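Local structure of Arf-GAP with coiled-coil, ANK repeat and PH domain-containing protein 2 (Homo sapiens, 6IF3) at residues A[9-15]-A[34-40]; A[44-50]-A[75-81]; A[86-90]-A[170-174]; A[89-95]-A[125-129]. The protein stimulates GTP hydrolysis by the small GTPase ARF6 and needs its ankyrin repeats, the part described here, to interact with RAB35. All coordinates share one frame; numbering follows the deposited sequence.

Contact 1 of 4, residues A[9-15]-A[34-40]; sequences NPGLQLY and ADVNWAN
Trp38 lays one face of its indole on the first turn of helix 10-19, at Gly11. Gly11 CA stands 3.9 Å from the centroid of the Trp38 five-membered ring, only 18° off the ring normal, a CH-pi contact. A side chain on Gly11 would run into Trp38 CG, and this makes glycine fit the place. With CG anti to the backbone N (chi1 -176°), Trp38 carries its six-membered ring along the helix, where Leu12 lies beside it, pointing the same way, with Leu12 CB 3.9 Å from Trp38 CH2. Further on, the indole turns its edge to the face of Tyr15 in an offset edge-to-face (T-shaped) pair, the planes 83° apart.

The contact ties the opening helix of the ankyrin-repeat domain to the loop between helix 23-31 and helix 48-55, which corresponds to the hairpin-like loop that links one helix pair of such a domain to the next. On the same face of Tyr15, beside the indole edge, Asn40 crosses the ring at about a right angle and holds ND2 toward its rim, 3.4 Å from Tyr15 CE2. The polar ends of both are engaged nearby, Asn40 OD1 by Glu42 N and Tyr15 OH by Glu43 OE2.

Where the loop begins, small and branched apolar groups replace the aromatics. Ala34 CB fits against the backbone of Pro10, 3.4 Å from Pro10 O, and Leu14 CD2 packs on the type I turn from Asp35 to Trp38, 3.7 Å from Val36 CA. An Asx turn braces it: Asp35 OD1 accepts from Asn37 N at 2.9 Å, above the carboxylate plane.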
# COMPACT_ATOMS: atom_id res chain seq x y z
N ASN A 9 -18.36 35.48 17.76
CA ASN A 9 -17.49 34.35 18.04
C ASN A 9 -16.83 33.88 16.75
O ASN A 9 -17.36 33.00 16.09
CB ASN A 9 -18.29 33.20 18.68
CG ASN A 9 -17.40 32.10 19.25
OD1 ASN A 9 -16.24 31.95 18.86
ND2 ASN A 9 -17.95 31.30 20.16
N PRO A 10 -15.69 34.49 16.39
CA PRO A 10 -15.10 34.23 15.08
C PRO A 10 -14.67 32.77 14.93
O PRO A 10 -14.79 32.23 13.84
CB PRO A 10 -13.88 35.20 15.04
CG PRO A 10 -14.16 36.21 16.06
CD PRO A 10 -14.92 35.48 17.15
N GLY A 11 -14.24 32.12 16.01
CA GLY A 11 -13.87 30.71 15.90
C GLY A 11 -15.08 29.88 15.48
O GLY A 11 -14.96 28.98 14.63
N LEU A 12 -16.22 30.15 16.09
CA LEU A 12 -17.44 29.42 15.78
C LEU A 12 -17.88 29.72 14.35
O LEU A 12 -18.34 28.83 13.64
CB LEU A 12 -18.54 29.79 16.78
CG LEU A 12 -19.90 29.15 16.57
CD1 LEU A 12 -19.78 27.62 16.57
CD2 LEU A 12 -20.86 29.63 17.60
N GLN A 13 -17.74 30.96 13.91
CA GLN A 13 -18.06 31.28 12.52
C GLN A 13 -17.20 30.50 11.54
O GLN A 13 -17.69 29.99 10.54
CB GLN A 13 -17.93 32.80 12.28
CG GLN A 13 -19.01 33.61 12.99
CD GLN A 13 -18.82 35.10 12.83
OE1 GLN A 13 -17.70 35.58 12.66
NE2 GLN A 13 -19.92 35.85 12.87
N LEU A 14 -15.91 30.37 11.86
CA LEU A 14 -14.99 29.63 11.01
C LEU A 14 -15.36 28.16 10.98
O LEU A 14 -15.34 27.53 9.93
CB LEU A 14 -13.56 29.82 11.50
CG LEU A 14 -12.45 29.00 10.83
CD1 LEU A 14 -12.36 29.43 9.35
CD2 LEU A 14 -11.16 29.21 11.59
N TYR A 15 -15.67 27.62 12.16
CA TYR A 15 -16.05 26.23 12.34
C TYR A 15 -17.26 25.87 11.45
O TYR A 15 -17.26 24.82 10.77
CB TYR A 15 -16.36 26.03 13.83
CG TYR A 15 -16.84 24.69 14.33
CD1 TYR A 15 -15.94 23.74 14.84
CD2 TYR A 15 -18.21 24.38 14.39
CE1 TYR A 15 -16.37 22.56 15.38
CE2 TYR A 15 -18.65 23.16 14.91
CZ TYR A 15 -17.73 22.26 15.44
OH TYR A 15 -18.13 21.08 15.93
N ALA A 34 -10.37 34.75 14.19
CA ALA A 34 -10.62 33.35 14.47
C ALA A 34 -9.30 32.57 14.57
O ALA A 34 -8.37 32.76 13.77
CB ALA A 34 -11.50 32.71 13.39
N ASP A 35 -9.23 31.71 15.56
CA ASP A 35 -8.16 30.75 15.67
C ASP A 35 -8.44 29.61 14.70
O ASP A 35 -9.46 28.91 14.83
CB ASP A 35 -8.04 30.24 17.08
CG ASP A 35 -6.81 29.39 17.32
OD1 ASP A 35 -6.11 29.01 16.34
OD2 ASP A 35 -6.54 29.12 18.52
N VAL A 36 -7.53 29.42 13.76
CA VAL A 36 -7.72 28.36 12.79
C VAL A 36 -7.78 26.98 13.48
O VAL A 36 -8.31 26.02 12.90
CB VAL A 36 -6.59 28.43 11.74
CG1 VAL A 36 -5.21 28.09 12.37
CG2 VAL A 36 -6.90 27.59 10.51
N ASN A 37 -7.26 26.89 14.71
CA ASN A 37 -7.26 25.65 15.49
C ASN A 37 -8.26 25.68 16.65
O ASN A 37 -8.15 24.90 17.60
CB ASN A 37 -5.84 25.38 16.01
CG ASN A 37 -4.89 25.02 14.89
OD1 ASN A 37 -5.19 24.15 14.05
ND2 ASN A 37 -3.74 25.69 14.86
N TRP A 38 -9.24 26.57 16.54
CA TRP A 38 -10.29 26.70 17.55
C TRP A 38 -10.95 25.36 17.82
O TRP A 38 -11.24 24.61 16.89
CB TRP A 38 -11.31 27.72 17.08
CG TRP A 38 -12.40 28.01 18.11
CD1 TRP A 38 -12.27 28.81 19.21
CD2 TRP A 38 -13.76 27.57 18.08
NE1 TRP A 38 -13.47 28.88 19.88
CE2 TRP A 38 -14.40 28.14 19.21
CE3 TRP A 38 -14.51 26.76 17.22
CZ2 TRP A 38 -15.75 27.90 19.51
CZ3 TRP A 38 -15.86 26.54 17.52
CH2 TRP A 38 -16.46 27.12 18.64
N ALA A 39 -11.14 25.04 19.09
CA ALA A 39 -11.84 23.81 19.50
C ALA A 39 -13.20 24.15 20.08
O ALA A 39 -13.31 25.01 20.98
CB ALA A 39 -11.00 23.05 20.50
N ASN A 40 -14.23 23.48 19.59
CA ASN A 40 -15.60 23.73 20.04
C ASN A 40 -15.87 22.88 21.27
O ASN A 40 -16.10 21.68 21.16
CB ASN A 40 -16.59 23.40 18.93
CG ASN A 40 -18.01 23.84 19.26
OD1 ASN A 40 -18.40 23.96 20.42
ND2 ASN A 40 -18.80 24.09 18.22

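Contact 2 of 4, residues A[44-50]-A[75-81]; sequences NKATPLI and DVQGRGP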
# COMPACT_ATOMS: atom_id res chain seq x y z
N ASN A 44 -17.47 18.25 21.31
CA ASN A 44 -16.36 17.30 21.39
C ASN A 44 -15.00 17.88 21.06
O ASN A 44 -14.10 17.15 20.63
CB ASN A 44 -16.62 16.09 20.47
CG ASN A 44 -17.90 15.36 20.84
OD1 ASN A 44 -17.98 14.77 21.91
ND2 ASN A 44 -18.90 15.41 19.96
N LYS A 45 -14.83 19.18 21.27
CA LYS A 45 -13.58 19.87 20.92
C LYS A 45 -13.18 19.66 19.46
O LYS A 45 -12.01 19.72 19.08
CB LYS A 45 -12.46 19.43 21.87
CG LYS A 45 -12.78 19.86 23.30
CD LYS A 45 -11.57 19.87 24.21
CE LYS A 45 -11.90 20.54 25.55
NZ LYS A 45 -12.17 22.01 25.43
N ALA A 46 -14.18 19.50 18.60
CA ALA A 46 -13.89 19.46 17.18
C ALA A 46 -13.44 20.83 16.68
O ALA A 46 -13.70 21.88 17.30
CB ALA A 46 -15.12 18.95 16.38
N THR A 47 -12.79 20.81 15.52
CA THR A 47 -12.06 21.92 14.97
C THR A 47 -12.57 22.31 13.59
O THR A 47 -13.30 21.55 12.96
CB THR A 47 -10.59 21.57 14.80
OG1 THR A 47 -10.53 20.42 13.93
CG2 THR A 47 -9.92 21.24 16.14
N PRO A 48 -12.14 23.47 13.09
CA PRO A 48 -12.46 23.80 11.70
C PRO A 48 -11.98 22.74 10.72
O PRO A 48 -12.75 22.43 9.80
CB PRO A 48 -11.75 25.17 11.49
CG PRO A 48 -11.82 25.80 12.91
CD PRO A 48 -11.55 24.62 13.81
N LEU A 49 -10.80 22.17 10.93
CA LEU A 49 -10.32 21.22 9.93
C LEU A 49 -11.11 19.95 10.03
O LEU A 49 -11.40 19.34 8.98
CB LEU A 49 -8.83 20.98 10.10
CG LEU A 49 -8.16 20.07 9.08
CD1 LEU A 49 -8.44 20.55 7.64
CD2 LEU A 49 -6.64 20.03 9.34
N ILE A 50 -11.51 19.54 11.23
CA ILE A 50 -12.39 18.38 11.32
C ILE A 50 -13.75 18.70 10.64
O ILE A 50 -14.30 17.84 9.95
CB ILE A 50 -12.57 17.91 12.78
CG1 ILE A 50 -11.28 17.23 13.25
CG2 ILE A 50 -13.77 17.01 12.93
CD1 ILE A 50 -11.25 16.96 14.74
N ASP A 75 -9.85 15.83 18.20
CA ASP A 75 -11.03 16.07 19.05
C ASP A 75 -10.86 15.36 20.41
O ASP A 75 -9.81 14.73 20.68
CB ASP A 75 -12.34 15.65 18.37
CG ASP A 75 -12.41 14.17 18.04
OD1 ASP A 75 -11.75 13.36 18.72
OD2 ASP A 75 -13.21 13.81 17.13
N VAL A 76 -11.87 15.47 21.28
CA VAL A 76 -11.71 14.99 22.63
C VAL A 76 -11.68 13.45 22.71
O VAL A 76 -11.25 12.91 23.72
CB VAL A 76 -12.81 15.61 23.55
CG1 VAL A 76 -14.14 14.89 23.44
CG2 VAL A 76 -12.35 15.67 25.03
N GLN A 77 -12.06 12.79 21.61
CA GLN A 77 -11.95 11.33 21.50
C GLN A 77 -10.60 10.91 20.93
O GLN A 77 -10.38 9.72 20.66
CB GLN A 77 -13.09 10.78 20.62
CG GLN A 77 -14.44 10.70 21.37
CD GLN A 77 -15.18 12.03 21.39
OE1 GLN A 77 -15.05 12.84 20.47
NE2 GLN A 77 -15.98 12.26 22.45
N GLY A 78 -9.72 11.89 20.75
CA GLY A 78 -8.36 11.66 20.25
C GLY A 78 -8.27 11.46 18.76
O GLY A 78 -7.24 10.93 18.26
N ARG A 79 -9.30 11.88 18.03
CA ARG A 79 -9.39 11.65 16.59
C ARG A 79 -9.04 12.92 15.83
O ARG A 79 -9.74 13.93 16.00
CB ARG A 79 -10.80 11.20 16.21
CG ARG A 79 -11.19 9.88 16.88
CD ARG A 79 -12.69 9.65 16.85
NE ARG A 79 -12.99 8.33 17.38
CZ ARG A 79 -14.14 7.98 17.95
NH1 ARG A 79 -15.12 8.87 18.08
NH2 ARG A 79 -14.31 6.72 18.38
N GLY A 80 -8.02 12.86 14.96
CA GLY A 80 -7.65 13.99 14.13
C GLY A 80 -8.29 13.94 12.76
O GLY A 80 -9.09 13.07 12.49
N PRO A 81 -7.97 14.91 11.90
CA PRO A 81 -8.51 15.02 10.54
C PRO A 81 -8.28 13.73 9.75
O PRO A 81 -9.21 13.28 9.07
CB PRO A 81 -7.72 16.19 9.96
CG PRO A 81 -7.48 17.10 11.18
CD PRO A 81 -7.20 16.10 12.30
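Leu49 and Ile50 meet Pro81 where the first helices of two successive ankyrin repeats begin, and the hairpin-like loops leading into them lie against each other. Thr47-Pro48-Leu49-Ile50 varies the TPLH signature of the repeat, Thr47 OG1 capping the helix by accepting from Ile50 N at 3.0 Å. On this inner side the packing is close and apolar. Leu49 crosses the Pro81 ring at about a right angle, its CD2 3.6 Å from Pro81 CG. Ile50 pushes CD1 to 3.6 Å from Arg79 O, against the backbone bond that Asp75 N gives to that oxygen.

The outer side is polar and more exposed. Asn44 takes up a left-handed backbone conformation, which asparagine tolerates well, and its O accepts from Val76 N at 2.9 Å. The amides of Asn44 and Gln77 stand 73° apart, and Gln77 NE2 donates across 3.3 Å to Asn44 OD1, coming from above the carbonyl plane. A leucine in place of Gln77 would probably leave Asn44 OD1 without this donor and its amide freer to turn. Asp75 OD1 accepts from Arg79 N at 2.9 Å and weakly from Gln77 N, while Asp75 OD2 bonds His84 NE2.

Contact 3 of 4, residues A[86-90]-A[170-174]; sequences TVLGH and EKLNR
Leu88, Lys171 and Asn173 carry this contact, in which the C-terminal tail of the chain lies across the end of helix 81-88. Asn173 ND2 donates to Leu88 O at 3.1 Å, an N-H...O angle of 157°, with the oxygen in the amide plane of Asn173 and the nitrogen in the carbonyl plane of Leu88. The same ND2 also bonds Asn168 O, within its own tail. With CG between the backbone N and the carbonyl carbon (chi1 48°), Asn173 turns its amide to Leu88 O, while CB packs 4.0 Å from Leu88 CD2 and 3.8 Å from His90 NE2. Leu88 CD2 also lies tightly against Leu172 O, at 3.1 Å, and Leu88 CB covers the centre of the His90 ring, whose ND1 bonds Gln93 OE1.

Lys171 drapes its aliphatic chain over the Schellman motif that ends the helix, with CD 3.8 Å from Gly89 CA. Glycine suits this corner twice, since its phi is positive and a CB there would strike Lys171 CD. Lys171 NZ extends past the helix end, where a positive charge is probably favourable; one water accepts weakly from it and donates to Val87 O at 2.8 Å. A second donates to Leu172 O and, weakly, to Val87 O.

Leu88 and His90 pack against helix 48-55, and Thr86 and Val87 against helix 114-120, so the tail crosses the middle of the ankyrin stack.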
# COMPACT_ATOMS: atom_id res chain seq x y z
N THR A 86 -10.53 9.03 7.04
CA THR A 86 -10.48 7.58 6.81
C THR A 86 -11.83 6.93 7.09
O THR A 86 -12.32 6.13 6.30
CB THR A 86 -9.38 6.94 7.67
OG1 THR A 86 -8.13 7.50 7.27
CG2 THR A 86 -9.32 5.40 7.47
N VAL A 87 -12.42 7.22 8.25
CA VAL A 87 -13.73 6.68 8.60
C VAL A 87 -14.79 7.01 7.54
O VAL A 87 -15.57 6.14 7.16
CB VAL A 87 -14.17 7.22 9.96
CG1 VAL A 87 -15.63 6.88 10.24
CG2 VAL A 87 -13.25 6.63 11.06
N LEU A 88 -14.76 8.24 7.01
CA LEU A 88 -15.80 8.64 6.04
C LEU A 88 -15.50 8.20 4.60
O LEU A 88 -16.35 8.33 3.72
CB LEU A 88 -16.00 10.15 6.08
CG LEU A 88 -16.53 10.62 7.44
CD1 LEU A 88 -16.63 12.13 7.42
CD2 LEU A 88 -17.90 10.04 7.76
N GLY A 89 -14.30 7.65 4.36
CA GLY A 89 -13.94 7.15 3.02
C GLY A 89 -13.52 8.28 2.09
O GLY A 89 -13.59 8.15 0.87
N HIS A 90 -13.10 9.40 2.68
CA HIS A 90 -12.66 10.56 1.89
C HIS A 90 -11.23 10.42 1.39
O HIS A 90 -10.26 11.00 1.96
CB HIS A 90 -12.81 11.83 2.73
CG HIS A 90 -14.23 12.16 3.02
ND1 HIS A 90 -14.60 13.21 3.85
CD2 HIS A 90 -15.39 11.59 2.60
CE1 HIS A 90 -15.92 13.27 3.91
NE2 HIS A 90 -16.43 12.30 3.17
N GLU A 170 -21.58 6.01 -0.98
CA GLU A 170 -22.40 4.97 -0.37
C GLU A 170 -22.07 4.78 1.12
O GLU A 170 -22.85 4.22 1.88
CB GLU A 170 -22.22 3.66 -1.12
N LYS A 171 -20.89 5.28 1.50
CA LYS A 171 -20.47 5.36 2.90
C LYS A 171 -21.32 6.40 3.64
O LYS A 171 -21.80 7.35 3.03
CB LYS A 171 -18.99 5.72 2.97
CG LYS A 171 -18.16 4.91 3.93
CD LYS A 171 -16.77 4.65 3.37
CE LYS A 171 -15.91 3.93 4.37
NZ LYS A 171 -16.56 2.67 4.85
N LEU A 172 -21.51 6.21 4.95
CA LEU A 172 -22.19 7.23 5.74
C LEU A 172 -21.33 8.49 5.81
O LEU A 172 -20.32 8.52 6.51
CB LEU A 172 -22.50 6.72 7.15
CG LEU A 172 -23.14 7.81 8.01
CD1 LEU A 172 -24.36 8.37 7.31
CD2 LEU A 172 -23.53 7.28 9.39
N ASN A 173 -21.72 9.51 5.05
CA ASN A 173 -21.08 10.83 5.09
C ASN A 173 -22.06 11.89 4.59
O ASN A 173 -23.26 11.64 4.55
CB ASN A 173 -19.78 10.84 4.28
CG ASN A 173 -19.95 10.23 2.90
OD1 ASN A 173 -20.90 10.53 2.18
ND2 ASN A 173 -19.03 9.33 2.54
N ARG A 174 -21.56 13.05 4.19
CA ARG A 174 -22.46 14.11 3.72
C ARG A 174 -23.16 13.71 2.41
O ARG A 174 -24.34 14.03 2.22
CB ARG A 174 -21.69 15.43 3.52
CG ARG A 174 -22.56 16.63 3.20
CD ARG A 174 -21.68 17.88 3.02
NE ARG A 174 -22.48 19.09 3.00
CZ ARG A 174 -21.98 20.33 3.01
NH1 ARG A 174 -20.68 20.54 3.01
NH2 ARG A 174 -22.81 21.37 3.00
O HOH W 1 -14.79 3.49 7.30
O HOH W 2 -18.77 6.72 8.16

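Contact 4 of 4, residues A[89-95]-A[125-129]; sequences GHTGQVC and DIVTL
Stacked second helices of neighbouring ankyrin repeats make this contact: helix 91-99 of the second repeat and helix 124-141 of the third run nearly parallel, their short segments 5° apart in direction with axes 9.9 Å apart. Ile126 packs at the helix starts, its CG1 3.7 Å from Thr91 OG1. That CG1 is anti to the carbonyl carbon (chi1 -67°), and an extended chain brings CD1 3.8 Å from Gly89 CA, over backbone with no side chain to obstruct it. Val94 crosses the isoleucine at about a right angle, CG2 lying 4.0 Å from Ile126 CD1. Cutting Ile126 back to an alanine would probably open a gap between Gly89 and Val94 and leave the valine methyl without its partner.

One turn on, Leu129 sends CD1 into a notch between Thr91 and Cys95, 3.6 Å from Thr91 CG2 and 3.9 Å from Cys95 CB. Threonine serves two ends: its methyl packs on leucine while Thr91 OG1 gives its proton to a water at 2.6 Å, which donates to Asp125 OD2. Asp125 OD1 bonds a polar side chain on the chain of another protein, consistent with the role of the ankyrin repeats in binding RAB35.

The first helices of both repeats close the inner side, Val94 lying on Leu82 and Ala85 of helix 81-88 and Ile126 on Ala118 of helix 114-120; Met164, from a later loop, covers Thr91 and Leu129.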
# COMPACT_ATOMS: atom_id res chain seq x y z
N GLY A 89 -14.30 7.65 4.36
CA GLY A 89 -13.94 7.15 3.02
C GLY A 89 -13.52 8.28 2.09
O GLY A 89 -13.59 8.15 0.87
N HIS A 90 -13.10 9.40 2.68
CA HIS A 90 -12.66 10.56 1.89
C HIS A 90 -11.23 10.42 1.39
O HIS A 90 -10.26 11.00 1.96
CB HIS A 90 -12.81 11.83 2.73
CG HIS A 90 -14.23 12.16 3.02
ND1 HIS A 90 -14.60 13.21 3.85
CD2 HIS A 90 -15.39 11.59 2.60
CE1 HIS A 90 -15.92 13.27 3.91
NE2 HIS A 90 -16.43 12.30 3.17
N THR A 91 -11.09 9.66 0.31
CA THR A 91 -9.78 9.30 -0.22
C THR A 91 -8.92 10.51 -0.57
O THR A 91 -7.72 10.55 -0.26
CB THR A 91 -9.95 8.42 -1.46
OG1 THR A 91 -10.83 7.32 -1.17
CG2 THR A 91 -8.60 7.87 -1.88
N GLY A 92 -9.53 11.53 -1.17
CA GLY A 92 -8.76 12.71 -1.56
C GLY A 92 -8.21 13.46 -0.35
O GLY A 92 -7.05 13.90 -0.38
N GLN A 93 -9.03 13.61 0.68
CA GLN A 93 -8.56 14.23 1.91
C GLN A 93 -7.47 13.41 2.58
O GLN A 93 -6.53 13.98 3.12
CB GLN A 93 -9.72 14.47 2.89
CG GLN A 93 -10.72 15.51 2.39
CD GLN A 93 -11.96 15.58 3.28
OE1 GLN A 93 -12.17 14.73 4.15
NE2 GLN A 93 -12.77 16.62 3.07
N VAL A 94 -7.58 12.08 2.54
CA VAL A 94 -6.51 11.22 3.09
C VAL A 94 -5.18 11.51 2.34
O VAL A 94 -4.12 11.68 2.94
CB VAL A 94 -6.89 9.72 2.97
CG1 VAL A 94 -5.67 8.79 3.23
CG2 VAL A 94 -8.01 9.40 3.97
N CYS A 95 -5.24 11.60 1.02
CA CYS A 95 -4.05 11.86 0.24
C CYS A 95 -3.42 13.21 0.60
O CYS A 95 -2.22 13.29 0.83
CB CYS A 95 -4.38 11.80 -1.25
SG CYS A 95 -2.95 11.87 -2.29
N ASP A 125 -8.39 1.51 -1.69
CA ASP A 125 -7.73 2.75 -2.07
C ASP A 125 -7.10 3.42 -0.86
O ASP A 125 -5.96 3.91 -0.95
CB ASP A 125 -8.73 3.72 -2.73
CG ASP A 125 -9.09 3.32 -4.14
OD1 ASP A 125 -8.41 2.44 -4.72
OD2 ASP A 125 -10.03 3.91 -4.71
N ILE A 126 -7.81 3.49 0.27
CA ILE A 126 -7.25 4.21 1.40
C ILE A 126 -6.14 3.37 2.04
O ILE A 126 -5.13 3.92 2.47
CB ILE A 126 -8.33 4.62 2.41
CG1 ILE A 126 -9.23 5.68 1.75
CG2 ILE A 126 -7.69 5.26 3.65
CD1 ILE A 126 -10.29 6.32 2.67
N VAL A 127 -6.30 2.05 2.09
CA VAL A 127 -5.20 1.24 2.62
C VAL A 127 -3.94 1.45 1.75
O VAL A 127 -2.82 1.57 2.28
CB VAL A 127 -5.56 -0.26 2.68
CG1 VAL A 127 -4.34 -1.10 2.96
CG2 VAL A 127 -6.66 -0.49 3.74
N THR A 128 -4.14 1.48 0.44
CA THR A 128 -3.01 1.68 -0.48
C THR A 128 -2.27 3.01 -0.22
O THR A 128 -1.04 3.02 -0.10
CB THR A 128 -3.46 1.63 -1.93
OG1 THR A 128 -3.93 0.29 -2.21
CG2 THR A 128 -2.30 1.97 -2.91
N LEU A 129 -3.01 4.10 -0.06
CA LEU A 129 -2.38 5.40 0.23
C LEU A 129 -1.64 5.36 1.58
O LEU A 129 -0.51 5.86 1.68
CB LEU A 129 -3.41 6.54 0.27
CG LEU A 129 -4.13 6.81 -1.06
CD1 LEU A 129 -5.12 7.98 -0.84
CD2 LEU A 129 -3.15 7.15 -2.19
O HOH W 3 -11.40 5.94 -3.33

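Overall arrangement
The four contacts follow the ankyrin stack from its N-terminal end. Contacts 1 and 2 are successive steps at the loops, their centres 12 Å apart, and they join directly through a probable hydrogen bond from Asn40 N to Ala46 O at 2.8 Å. Contacts 3 and 4 share Gly89 and His90, with centres 11 Å apart: the corner that receives the C-terminal tail also starts the helix packed against the third repeat. Contact 2 comes within about 5 Å of contact 3 at the nearest atoms without touching it. Contacts 1 and 4 lie 27 Å apart between centres, on opposite sides of the chain's centre, and among the four contact 4 alone touches another protein chain.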